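Local coordinates for programmed cell death 6-interacting protein (Homo sapiens, PDB 5WA1) that sorts cargo into multivesicular bodies and takes part in cytokinesis; this piece is its Bro1 domain, which binds CHMP4 proteins of ESCRT-III, at residues 162-167 and 221-226; 176-181 and 207-212; 214-219 and 357-362. All coordinates share one frame; numbering follows the deposited sequence.

Contact 1: residues 162-167 and 221-226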
ATOM      1  N   ASP A 162      16.441  -4.052   7.003  1.00 61.84           N
ATOM      2  CA  ASP A 162      17.626  -4.850   7.290  1.00 71.77           C
ATOM      3  C   ASP A 162      17.339  -5.916   8.343  1.00 79.66           C
ATOM      4  O   ASP A 162      18.260  -6.578   8.832  1.00 86.36           O
ATOM      5  CB  ASP A 162      18.768  -3.929   7.736  1.00 79.63           C
ATOM      6  CG  ASP A 162      20.108  -4.641   7.835  1.00104.44           C
ATOM      7  OD1 ASP A 162      20.645  -5.062   6.789  1.00104.02           O
ATOM      8  OD2 ASP A 162      20.630  -4.769   8.966  1.00116.81           O
ATOM      9  N   ASN A 163      16.072  -6.097   8.690  1.00 67.88           N
ATOM     10  CA  ASN A 163      15.652  -7.054   9.698  1.00 66.88           C
ATOM     11  C   ASN A 163      14.483  -7.857   9.151  1.00 66.01           C
ATOM     12  O   ASN A 163      13.575  -7.298   8.528  1.00 64.16           O
ATOM     13  CB  ASN A 163      15.260  -6.336  10.994  1.00 71.38           C
ATOM     14  CG  ASN A 163      14.617  -7.259  11.989  1.00 81.47           C
ATOM     15  OD1 ASN A 163      13.434  -7.563  11.881  1.00 79.03           O
ATOM     16  ND2 ASN A 163      15.395  -7.723  12.965  1.00 87.17           N
ATOM     17  N   ASP A 164      14.501  -9.170   9.399  1.00 68.38           N
ATOM     18  CA  ASP A 164      13.521 -10.048   8.767  1.00 75.57           C
ATOM     19  C   ASP A 164      12.115  -9.774   9.279  1.00 67.16           C
ATOM     20  O   ASP A 164      11.148  -9.821   8.510  1.00 64.25           O
ATOM     21  CB  ASP A 164      13.891 -11.513   8.994  1.00 78.84           C
ATOM     22  CG  ASP A 164      13.019 -12.462   8.193  1.00 76.93           C
ATOM     23  OD1 ASP A 164      13.208 -12.542   6.957  1.00 72.47           O
ATOM     24  OD2 ASP A 164      12.148 -13.125   8.797  1.00 73.78           O
ATOM     25  N   GLU A 165      11.983  -9.480  10.571  1.00 63.33           N
ATOM     26  CA  GLU A 165      10.669  -9.170  11.127  1.00 64.43           C
ATOM     27  C   GLU A 165      10.139  -7.851  10.578  1.00 59.25           C
ATOM     28  O   GLU A 165       8.946  -7.735  10.277  1.00 62.33           O
ATOM     29  CB  GLU A 165      10.753  -9.142  12.656  1.00 78.35           C
ATOM     30  CG  GLU A 165       9.413  -9.237  13.360  1.00 95.96           C
ATOM     31  CD  GLU A 165       8.566 -10.387  12.846  1.00107.72           C
ATOM     32  OE1 GLU A 165       7.559 -10.116  12.158  1.00111.38           O
ATOM     33  OE2 GLU A 165       8.910 -11.557  13.122  1.00111.47           O
ATOM     34  N   GLY A 166      11.012  -6.849  10.431  1.00 64.49           N
ATOM     35  CA  GLY A 166      10.606  -5.611   9.781  1.00 58.82           C
ATOM     36  C   GLY A 166      10.153  -5.827   8.350  1.00 57.79           C
ATOM     37  O   GLY A 166       9.162  -5.243   7.904  1.00 53.10           O
ATOM     38  N   LEU A 167      10.874  -6.671   7.608  1.00 53.67           N
ATOM     39  CA  LEU A 167      10.456  -6.995   6.246  1.00 53.17           C
ATOM     40  C   LEU A 167       9.083  -7.657   6.233  1.00 47.98           C
ATOM     41  O   LEU A 167       8.230  -7.330   5.397  1.00 48.64           O
ATOM     42  CB  LEU A 167      11.500  -7.904   5.583  1.00 49.78           C
ATOM     43  CG  LEU A 167      12.797  -7.243   5.103  1.00 52.36           C
ATOM     44  CD1 LEU A 167      13.876  -8.308   4.881  1.00 58.28           C
ATOM     45  CD2 LEU A 167      12.562  -6.436   3.829  1.00 47.83           C
ATOM     46  N   PHE A 221      11.358  -8.843  -2.858  1.00 41.38           N
ATOM     47  CA  PHE A 221      12.657  -8.804  -3.522  1.00 42.82           C
ATOM     48  C   PHE A 221      13.768  -8.547  -2.509  1.00 45.78           C
ATOM     49  O   PHE A 221      14.814  -9.207  -2.535  1.00 42.68           O
ATOM     50  CB  PHE A 221      12.636  -7.738  -4.629  1.00 41.08           C
ATOM     51  CG  PHE A 221      13.997  -7.239  -5.024  1.00 42.09           C
ATOM     52  CD1 PHE A 221      14.770  -7.940  -5.938  1.00 39.82           C
ATOM     53  CD2 PHE A 221      14.506  -6.071  -4.478  1.00 36.54           C
ATOM     54  CE1 PHE A 221      16.035  -7.481  -6.293  1.00 40.16           C
ATOM     55  CE2 PHE A 221      15.763  -5.611  -4.822  1.00 48.81           C
ATOM     56  CZ  PHE A 221      16.534  -6.322  -5.733  1.00 43.42           C
ATOM     57  N   LEU A 222      13.548  -7.604  -1.587  1.00 42.47           N
ATOM     58  CA  LEU A 222      14.547  -7.329  -0.555  1.00 48.21           C
ATOM     59  C   LEU A 222      14.742  -8.533   0.357  1.00 56.29           C
ATOM     60  O   LEU A 222      15.870  -8.836   0.778  1.00 56.95           O
ATOM     61  CB  LEU A 222      14.139  -6.096   0.253  1.00 48.12           C
ATOM     62  CG  LEU A 222      14.145  -4.784  -0.541  1.00 53.18           C
ATOM     63  CD1 LEU A 222      13.573  -3.658   0.299  1.00 46.69           C
ATOM     64  CD2 LEU A 222      15.558  -4.443  -0.993  1.00 50.51           C
ATOM     65  N   LYS A 223      13.655  -9.241   0.665  1.00 53.22           N
ATOM     66  CA  LYS A 223      13.752 -10.462   1.459  1.00 53.36           C
ATOM     67  C   LYS A 223      14.578 -11.520   0.737  1.00 47.78           C
ATOM     68  O   LYS A 223      15.447 -12.169   1.333  1.00 51.44           O
ATOM     69  CB  LYS A 223      12.346 -10.983   1.758  1.00 50.74           C
ATOM     70  CG  LYS A 223      12.264 -12.432   2.195  1.00 61.56           C
ATOM     71  CD  LYS A 223      12.702 -12.589   3.618  1.00 67.04           C
ATOM     72  CE  LYS A 223      12.367 -13.970   4.150  1.00 72.87           C
ATOM     73  NZ  LYS A 223      13.282 -14.296   5.264  1.00 74.21           N
ATOM     74  N   ALA A 224      14.313 -11.715  -0.556  1.00 50.69           N
ATOM     75  CA  ALA A 224      15.066 -12.709  -1.315  1.00 51.61           C
ATOM     76  C   ALA A 224      16.544 -12.352  -1.377  1.00 49.60           C
ATOM     77  O   ALA A 224      17.413 -13.228  -1.240  1.00 56.03           O
ATOM     78  CB  ALA A 224      14.480 -12.841  -2.721  1.00 47.26           C
ATOM     79  N   THR A 225      16.852 -11.069  -1.573  1.00 50.57           N
ATOM     80  CA  THR A 225      18.245 -10.639  -1.623  1.00 53.11           C
ATOM     81  C   THR A 225      18.929 -10.862  -0.288  1.00 57.65           C
ATOM     82  O   THR A 225      20.075 -11.325  -0.234  1.00 54.82           O
ATOM     83  CB  THR A 225      18.332  -9.162  -2.015  1.00 55.69           C
ATOM     84  OG1 THR A 225      17.759  -8.982  -3.311  1.00 56.35           O
ATOM     85  CG2 THR A 225      19.783  -8.712  -2.056  1.00 57.73           C
ATOM     86  N   ARG A 226      18.231 -10.551   0.805  1.00 53.25           N
ATOM     87  CA  ARG A 226      18.818 -10.665   2.132  1.00 57.87           C
ATOM     88  C   ARG A 226      19.103 -12.120   2.488  1.00 60.74           C
ATOM     89  O   ARG A 226      20.152 -12.433   3.061  1.00 66.21           O
ATOM     90  CB  ARG A 226      17.878 -10.018   3.153  1.00 59.78           C
ATOM     91  CG  ARG A 226      18.420  -9.983   4.562  1.00 65.62           C
ATOM     92  CD  ARG A 226      17.582  -9.074   5.443  1.00 72.10           C
ATOM     93  NE  ARG A 226      18.213  -8.884   6.745  1.00 73.92           N
ATOM     94  CZ  ARG A 226      18.062  -9.708   7.776  1.00 77.32           C
ATOM     95  NH1 ARG A 226      17.302 -10.790   7.665  1.00 79.06           N
ATOM     96  NH2 ARG A 226      18.683  -9.456   8.917  1.00 79.34           N
TER
HETATM   97  O   HOH W   1      15.360 -12.005   5.670  1.00 30.00           O
HETATM   98  O   HOH W   2      17.140  -9.904  11.535  1.00 67.87           O
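Asp162 meets Arg226 through its backbone: its carbonyl O lies 2.9 Å from Arg226 NH2, while its carboxylate stays beyond salt-bridge range of that guanidinium. Next along, Asn163 lays its CA over one face of the Arg226 guanidinium, near the rim. Its OD1 N-caps helix 164-191, accepting from Gly166 N at 2.9 Å, on a lone pair, and more weakly from Glu165 N. Asp164 puts its backbone N over the same guanidinium face; its side chain, with CG anti to the backbone N (chi1 -172°), sends OD1 to Lys223 NZ. This salt bridge is modelled at only 2.4 Å, too short to take literally. A water bridges Asp164 OD1, 2.6 Å away, and Arg226 NH1, sitting at the guanidinium edge. Lys223 NZ also pairs with Asp227, so two carboxylates share the ammonium. Leu167 supplies the apolar part, CD2 on Leu222 CB at 3.9 Å and CD1 against the aliphatic CD of Arg226 at 3.8 Å. The bound CHMP4C peptide packs an aromatic side chain on Leu167 and places one in cation-pi contact with Lys223: a capped helix start meeting a helix end, at the CHMP4-binding surface of the Bro1 domain.

Contact 2: residues 176-181 and 207-212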
ATOM      1  N   PHE A 176      -2.121  -5.477   2.994  1.00 41.74           N
ATOM      2  CA  PHE A 176      -3.361  -5.012   3.603  1.00 39.63           C
ATOM      3  C   PHE A 176      -3.789  -3.673   3.012  1.00 46.31           C
ATOM      4  O   PHE A 176      -4.938  -3.513   2.589  1.00 45.29           O
ATOM      5  CB  PHE A 176      -3.208  -4.896   5.121  1.00 41.42           C
ATOM      6  CG  PHE A 176      -4.362  -4.184   5.764  1.00 46.37           C
ATOM      7  CD1 PHE A 176      -5.531  -4.864   6.042  1.00 48.90           C
ATOM      8  CD2 PHE A 176      -4.309  -2.815   6.005  1.00 44.83           C
ATOM      9  CE1 PHE A 176      -6.631  -4.199   6.604  1.00 44.19           C
ATOM     10  CE2 PHE A 176      -5.396  -2.143   6.553  1.00 46.64           C
ATOM     11  CZ  PHE A 176      -6.554  -2.841   6.854  1.00 46.39           C
ATOM     12  N   ALA A 177      -2.876  -2.694   2.978  1.00 40.77           N
ATOM     13  CA  ALA A 177      -3.219  -1.390   2.419  1.00 42.37           C
ATOM     14  C   ALA A 177      -3.690  -1.521   0.977  1.00 39.10           C
ATOM     15  O   ALA A 177      -4.685  -0.901   0.583  1.00 45.52           O
ATOM     16  CB  ALA A 177      -2.026  -0.436   2.510  1.00 36.05           C
ATOM     17  N   SER A 178      -3.013  -2.359   0.189  1.00 41.10           N
ATOM     18  CA  SER A 178      -3.419  -2.576  -1.195  1.00 41.38           C
ATOM     19  C   SER A 178      -4.843  -3.106  -1.279  1.00 45.83           C
ATOM     20  O   SER A 178      -5.638  -2.648  -2.107  1.00 42.48           O
ATOM     21  CB  SER A 178      -2.458  -3.550  -1.881  1.00 38.93           C
ATOM     22  OG  SER A 178      -2.866  -3.786  -3.231  1.00 39.99           O
ATOM     23  N   GLY A 179      -5.178  -4.091  -0.440  1.00 46.20           N
ATOM     24  CA  GLY A 179      -6.517  -4.652  -0.476  1.00 44.82           C
ATOM     25  C   GLY A 179      -7.568  -3.705   0.061  1.00 44.81           C
ATOM     26  O   GLY A 179      -8.722  -3.728  -0.384  1.00 46.65           O
ATOM     27  N   ALA A 180      -7.195  -2.856   1.018  1.00 44.02           N
ATOM     28  CA  ALA A 180      -8.169  -1.927   1.579  1.00 43.89           C
ATOM     29  C   ALA A 180      -8.455  -0.776   0.621  1.00 48.17           C
ATOM     30  O   ALA A 180      -9.614  -0.386   0.459  1.00 47.45           O
ATOM     31  CB  ALA A 180      -7.685  -1.398   2.931  1.00 42.90           C
ATOM     32  N   PHE A 181      -7.418  -0.222  -0.024  1.00 46.31           N
ATOM     33  CA  PHE A 181      -7.664   0.776  -1.062  1.00 42.74           C
ATOM     34  C   PHE A 181      -8.494   0.180  -2.189  1.00 44.13           C
ATOM     35  O   PHE A 181      -9.372   0.847  -2.745  1.00 47.87           O
ATOM     36  CB  PHE A 181      -6.348   1.328  -1.621  1.00 38.91           C
ATOM     37  CG  PHE A 181      -5.622   2.251  -0.681  1.00 37.00           C
ATOM     38  CD1 PHE A 181      -6.276   3.309  -0.070  1.00 35.31           C
ATOM     39  CD2 PHE A 181      -4.263   2.061  -0.420  1.00 38.64           C
ATOM     40  CE1 PHE A 181      -5.598   4.166   0.796  1.00 45.39           C
ATOM     41  CE2 PHE A 181      -3.582   2.906   0.445  1.00 39.16           C
ATOM     42  CZ  PHE A 181      -4.243   3.965   1.049  1.00 43.07           C
ATOM     43  N   THR A 207      -5.188   3.547  -7.865  1.00 46.50           N
ATOM     44  CA  THR A 207      -3.756   3.762  -8.060  1.00 43.84           C
ATOM     45  C   THR A 207      -2.987   3.521  -6.765  1.00 40.20           C
ATOM     46  O   THR A 207      -1.926   2.892  -6.775  1.00 39.40           O
ATOM     47  CB  THR A 207      -3.487   5.169  -8.599  1.00 46.93           C
ATOM     48  OG1 THR A 207      -4.050   5.290  -9.908  1.00 51.16           O
ATOM     49  CG2 THR A 207      -1.984   5.441  -8.686  1.00 43.12           C
ATOM     50  N   LEU A 208      -3.509   4.011  -5.639  1.00 41.81           N
ATOM     51  CA  LEU A 208      -2.881   3.725  -4.354  1.00 42.37           C
ATOM     52  C   LEU A 208      -2.802   2.225  -4.102  1.00 34.75           C
ATOM     53  O   LEU A 208      -1.817   1.738  -3.539  1.00 35.03           O
ATOM     54  CB  LEU A 208      -3.656   4.404  -3.219  1.00 42.42           C
ATOM     55  CG  LEU A 208      -3.634   5.936  -3.240  1.00 38.36           C
ATOM     56  CD1 LEU A 208      -4.580   6.493  -2.176  1.00 39.64           C
ATOM     57  CD2 LEU A 208      -2.220   6.432  -3.011  1.00 41.14           C
ATOM     58  N   SER A 209      -3.844   1.481  -4.477  1.00 41.81           N
ATOM     59  CA  SER A 209      -3.806   0.036  -4.284  1.00 40.52           C
ATOM     60  C   SER A 209      -2.647  -0.586  -5.053  1.00 43.33           C
ATOM     61  O   SER A 209      -1.936  -1.459  -4.537  1.00 41.27           O
ATOM     62  CB  SER A 209      -5.130  -0.580  -4.728  1.00 41.62           C
ATOM     63  OG  SER A 209      -5.099  -1.989  -4.625  1.00 45.98           O
ATOM     64  N   LEU A 210      -2.439  -0.150  -6.291  1.00 40.16           N
ATOM     65  CA  LEU A 210      -1.329  -0.682  -7.082  1.00 36.48           C
ATOM     66  C   LEU A 210       0.024  -0.263  -6.519  1.00 37.83           C
ATOM     67  O   LEU A 210       0.977  -1.058  -6.521  1.00 38.49           O
ATOM     68  CB  LEU A 210      -1.488  -0.235  -8.528  1.00 38.59           C
ATOM     69  CG  LEU A 210      -0.426  -0.718  -9.506  1.00 45.17           C
ATOM     70  CD1 LEU A 210      -0.213  -2.225  -9.387  1.00 53.97           C
ATOM     71  CD2 LEU A 210      -0.868  -0.331 -10.904  1.00 45.00           C
ATOM     72  N   ILE A 211       0.145   0.975  -6.033  1.00 38.10           N
ATOM     73  CA  ILE A 211       1.410   1.408  -5.438  1.00 38.56           C
ATOM     74  C   ILE A 211       1.774   0.523  -4.245  1.00 43.06           C
ATOM     75  O   ILE A 211       2.930   0.108  -4.083  1.00 35.53           O
ATOM     76  CB  ILE A 211       1.329   2.892  -5.029  1.00 36.92           C
ATOM     77  CG1 ILE A 211       1.213   3.784  -6.262  1.00 39.23           C
ATOM     78  CG2 ILE A 211       2.537   3.272  -4.158  1.00 36.73           C
ATOM     79  CD1 ILE A 211       0.886   5.244  -5.940  1.00 39.86           C
ATOM     80  N   MET A 212       0.793   0.235  -3.384  1.00 34.51           N
ATOM     81  CA  MET A 212       1.055  -0.603  -2.218  1.00 34.55           C
ATOM     82  C   MET A 212       1.374  -2.028  -2.625  1.00 36.00           C
ATOM     83  O   MET A 212       2.205  -2.693  -1.995  1.00 36.89           O
ATOM     84  CB  MET A 212      -0.158  -0.584  -1.274  1.00 40.74           C
ATOM     85  CG  MET A 212      -0.498   0.793  -0.719  1.00 41.30           C
ATOM     86  SD  MET A 212       0.867   1.512   0.223  1.00 46.80           S
ATOM     87  CE  MET A 212       0.812   3.230  -0.291  1.00 46.48           C
TER
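Ser178 and Ser209 face each other where the two segments come closest, their CA atoms 4.1 Å apart, and each hydroxyl reaches the other residue's carbonyl. Ser209 OG donates to Ser178 O at 2.7 Å, tilted from the carbonyl plane; Ser178 OG donates to Ser209 O at 2.8 Å from above its plane. Both hydroxyls stand anti to their own backbone N (chi1 179° and 177°), which turns each along the interface to the opposite main chain. Beside this pair, the Phe181 ring presents one face to Leu208, whose CB sits 3.9 Å from the ring centroid in a CH-pi contact, with CD1 reaching over CE1. Met212 approaches the same ring differently, bringing CG in plane to the edge at CE2, 3.9 Å away. That CG also touches Ala177 CB at 3.8 Å, so one methylene serves both residues. Phe146 of helix 137-157 adds an edge-to-face ring contact to Phe181. The small Ala177, Ser178 and Ser209 are consistent with the close antiparallel approach of the segment axes, 7.6 Å. Ser178 OG is further bonded to Ser361 OG of the C-terminal loop. In this buried interface, reciprocal bonds give each serine hydroxyl an acceptor on the other helix, clamping the two beside an apolar cluster.

Contact 3: residues 214-219 and 357-362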
ATOM      1  N   ALA A 214       2.895  -2.869  -5.436  1.00 39.99           N
ATOM      2  CA  ALA A 214       4.276  -2.796  -5.919  1.00 35.71           C
ATOM      3  C   ALA A 214       5.264  -2.795  -4.766  1.00 41.43           C
ATOM      4  O   ALA A 214       6.320  -3.432  -4.837  1.00 37.34           O
ATOM      5  CB  ALA A 214       4.480  -1.536  -6.764  1.00 36.40           C
ATOM      6  N   GLN A 215       4.949  -2.064  -3.696  1.00 37.79           N
ATOM      7  CA  GLN A 215       5.890  -1.978  -2.597  1.00 32.45           C
ATOM      8  C   GLN A 215       5.941  -3.284  -1.825  1.00 40.99           C
ATOM      9  O   GLN A 215       7.012  -3.668  -1.343  1.00 38.97           O
ATOM     10  CB  GLN A 215       5.547  -0.774  -1.714  1.00 42.52           C
ATOM     11  CG  GLN A 215       5.834   0.502  -2.511  1.00 40.84           C
ATOM     12  CD  GLN A 215       5.664   1.821  -1.766  1.00 46.15           C
ATOM     13  OE1 GLN A 215       6.340   2.794  -2.097  1.00 43.79           O
ATOM     14  NE2 GLN A 215       4.748   1.877  -0.794  1.00 40.41           N
ATOM     15  N   ALA A 216       4.814  -4.000  -1.745  1.00 39.15           N
ATOM     16  CA  ALA A 216       4.840  -5.340  -1.167  1.00 37.01           C
ATOM     17  C   ALA A 216       5.754  -6.263  -1.969  1.00 38.48           C
ATOM     18  O   ALA A 216       6.562  -6.998  -1.392  1.00 41.59           O
ATOM     19  CB  ALA A 216       3.423  -5.913  -1.096  1.00 37.11           C
ATOM     20  N   GLN A 217       5.639  -6.238  -3.304  1.00 37.29           N
ATOM     21  CA  GLN A 217       6.518  -7.057  -4.145  1.00 42.48           C
ATOM     22  C   GLN A 217       7.980  -6.653  -3.971  1.00 39.14           C
ATOM     23  O   GLN A 217       8.871  -7.512  -3.932  1.00 38.88           O
ATOM     24  CB  GLN A 217       6.094  -6.952  -5.612  1.00 39.93           C
ATOM     25  CG  GLN A 217       6.974  -7.733  -6.614  1.00 36.59           C
ATOM     26  CD  GLN A 217       6.772  -9.249  -6.547  1.00 37.97           C
ATOM     27  OE1 GLN A 217       5.779  -9.732  -6.006  1.00 39.85           O
ATOM     28  NE2 GLN A 217       7.723 -10.006  -7.107  1.00 35.06           N
ATOM     29  N   GLU A 218       8.245  -5.354  -3.837  1.00 38.85           N
ATOM     30  CA  GLU A 218       9.615  -4.912  -3.605  1.00 39.37           C
ATOM     31  C   GLU A 218      10.170  -5.468  -2.303  1.00 43.08           C
ATOM     32  O   GLU A 218      11.357  -5.812  -2.219  1.00 40.11           O
ATOM     33  CB  GLU A 218       9.680  -3.384  -3.594  1.00 38.70           C
ATOM     34  CG  GLU A 218      11.090  -2.841  -3.355  1.00 43.94           C
ATOM     35  CD  GLU A 218      11.120  -1.322  -3.282  1.00 47.62           C
ATOM     36  OE1 GLU A 218      10.050  -0.705  -3.423  1.00 48.59           O
ATOM     37  OE2 GLU A 218      12.208  -0.746  -3.084  1.00 56.94           O
ATOM     38  N   VAL A 219       9.334  -5.541  -1.261  1.00 38.05           N
ATOM     39  CA  VAL A 219       9.781  -6.097   0.008  1.00 33.16           C
ATOM     40  C   VAL A 219      10.161  -7.562  -0.160  1.00 35.56           C
ATOM     41  O   VAL A 219      11.135  -8.035   0.433  1.00 40.89           O
ATOM     42  CB  VAL A 219       8.693  -5.914   1.092  1.00 40.18           C
ATOM     43  CG1 VAL A 219       9.050  -6.711   2.336  1.00 43.75           C
ATOM     44  CG2 VAL A 219       8.538  -4.443   1.445  1.00 40.84           C
ATOM     45  N   THR A 357       5.211 -13.287  -8.986  1.00 48.30           N
ATOM     46  CA  THR A 357       4.456 -12.427  -8.083  1.00 43.09           C
ATOM     47  C   THR A 357       4.218 -13.167  -6.770  1.00 45.22           C
ATOM     48  O   THR A 357       3.664 -14.270  -6.763  1.00 48.93           O
ATOM     49  CB  THR A 357       3.131 -11.983  -8.714  1.00 56.15           C
ATOM     50  OG1 THR A 357       2.273 -11.430  -7.703  1.00 55.39           O
ATOM     51  CG2 THR A 357       2.429 -13.143  -9.403  1.00 57.89           C
ATOM     52  N   LEU A 358       4.668 -12.569  -5.671  1.00 43.02           N
ATOM     53  CA  LEU A 358       4.512 -13.115  -4.330  1.00 47.75           C
ATOM     54  C   LEU A 358       3.449 -12.398  -3.514  1.00 55.04           C
ATOM     55  O   LEU A 358       3.270 -12.718  -2.333  1.00 49.00           O
ATOM     56  CB  LEU A 358       5.849 -13.046  -3.579  1.00 53.49           C
ATOM     57  CG  LEU A 358       6.768 -14.267  -3.684  1.00 61.30           C
ATOM     58  CD1 LEU A 358       6.216 -15.385  -2.829  1.00 69.71           C
ATOM     59  CD2 LEU A 358       6.907 -14.730  -5.118  1.00 62.80           C
ATOM     60  N   VAL A 359       2.740 -11.438  -4.099  1.00 51.04           N
ATOM     61  CA  VAL A 359       1.869 -10.559  -3.330  1.00 46.41           C
ATOM     62  C   VAL A 359       0.456 -10.600  -3.886  1.00 53.41           C
ATOM     63  O   VAL A 359       0.234 -10.895  -5.067  1.00 52.27           O
ATOM     64  CB  VAL A 359       2.413  -9.116  -3.314  1.00 42.83           C
ATOM     65  CG1 VAL A 359       3.751  -9.082  -2.593  1.00 44.10           C
ATOM     66  CG2 VAL A 359       2.562  -8.593  -4.736  1.00 40.62           C
ATOM     67  N   LYS A 360      -0.504 -10.301  -3.012  1.00 47.97           N
ATOM     68  CA  LYS A 360      -1.917 -10.249  -3.351  1.00 52.57           C
ATOM     69  C   LYS A 360      -2.547  -9.122  -2.545  1.00 52.02           C
ATOM     70  O   LYS A 360      -2.154  -8.881  -1.402  1.00 56.67           O
ATOM     71  CB  LYS A 360      -2.602 -11.592  -3.045  1.00 68.16           C
ATOM     72  CG  LYS A 360      -4.087 -11.649  -3.373  1.00 90.10           C
ATOM     73  CD  LYS A 360      -4.335 -11.582  -4.874  1.00101.02           C
ATOM     74  CE  LYS A 360      -5.813 -11.374  -5.185  1.00105.47           C
ATOM     75  NZ  LYS A 360      -6.061 -11.215  -6.645  1.00105.14           N
ATOM     76  N   SER A 361      -3.497  -8.408  -3.151  1.00 50.74           N
ATOM     77  CA  SER A 361      -4.278  -7.430  -2.404  1.00 52.37           C
ATOM     78  C   SER A 361      -5.158  -8.169  -1.400  1.00 50.52           C
ATOM     79  O   SER A 361      -5.995  -8.985  -1.793  1.00 59.80           O
ATOM     80  CB  SER A 361      -5.132  -6.582  -3.348  1.00 55.41           C
ATOM     81  OG  SER A 361      -4.322  -5.850  -4.261  1.00 55.15           O
ATOM     82  N   THR A 362      -4.946  -7.916  -0.112  1.00 47.81           N
ATOM     83  CA  THR A 362      -5.653  -8.660   0.935  1.00 50.63           C
ATOM     84  C   THR A 362      -7.119  -8.248   0.977  1.00 58.06           C
ATOM     85  O   THR A 362      -7.413  -7.062   1.183  1.00 54.92           O
ATOM     86  CB  THR A 362      -5.004  -8.414   2.296  1.00 55.08           C
ATOM     87  OG1 THR A 362      -3.598  -8.702   2.215  1.00 47.06           O
ATOM     88  CG2 THR A 362      -5.642  -9.289   3.372  1.00 52.30           C
TER
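Gln217 and Leu358 make the hydrogen bond of this contact, a helix side chain gripping the main chain of the C-terminal loop. Leu358 N donates to Gln217 OE1 at 3.1 Å, nearly straight at 170°, lying in the carbonyl plane and on a lone pair. The glutamine chain leaves the helix with CG anti to its backbone N and then bends at chi2 (73°), which swings the amide round to the loop. The other end of the amide is held too: Gln217 NE2 donates to the carbonyls of Ala356 and of Leu237, the latter on helix 231-252, so both ends fix the rotation of the flat group. Loop 357-362 runs along helix 202-226 of the elongated, mostly helical Bro1 domain, in the part of it that interacts with CHMP4 proteins, and the bound peptide packs an apolar side chain on Leu358. Apolar contacts are carried by Val359, whose two methyls straddle neighbouring places on the helix. CG1 presses on Ala216 CB at 3.5 Å and lies equally near Gln217 N, against the helix backbone itself. CG2 instead turns to the glutamine, 3.6 Å from OE1 and 4.0 Å from CB, and so packs beside the hydrogen-bonded amide. Leu213 and Phe220, on the same helix, also touch Val359. Among the remaining polar groups, Thr357 OG1 is hydrogen-bonded to Tyr244 OH, and Lys360 N to Gln175 OE1 on helix 164-191.

After the helices that end with 137-157, the chain passes the turn at 162-167 into helix 164-191, reaches 176-181 and returns antiparallel along helix 202-226. Contact 2 closes the shorter hairpin loop, deep in the domain, and is nested inside the loop closed by contact 1, which joins the start of helix 164-191 to the end of helix 202-226; their centres are 21 Å apart. Contact 3 begins on helix 202-226 between those two places and closes a much longer loop, crossing contact 1 and following contact 2 in series. It brings the C-terminal loop back across the helix pair: Ser361 CB packs on Gly179 of contact 2, and Leu167 of contact 1 packs on Val219.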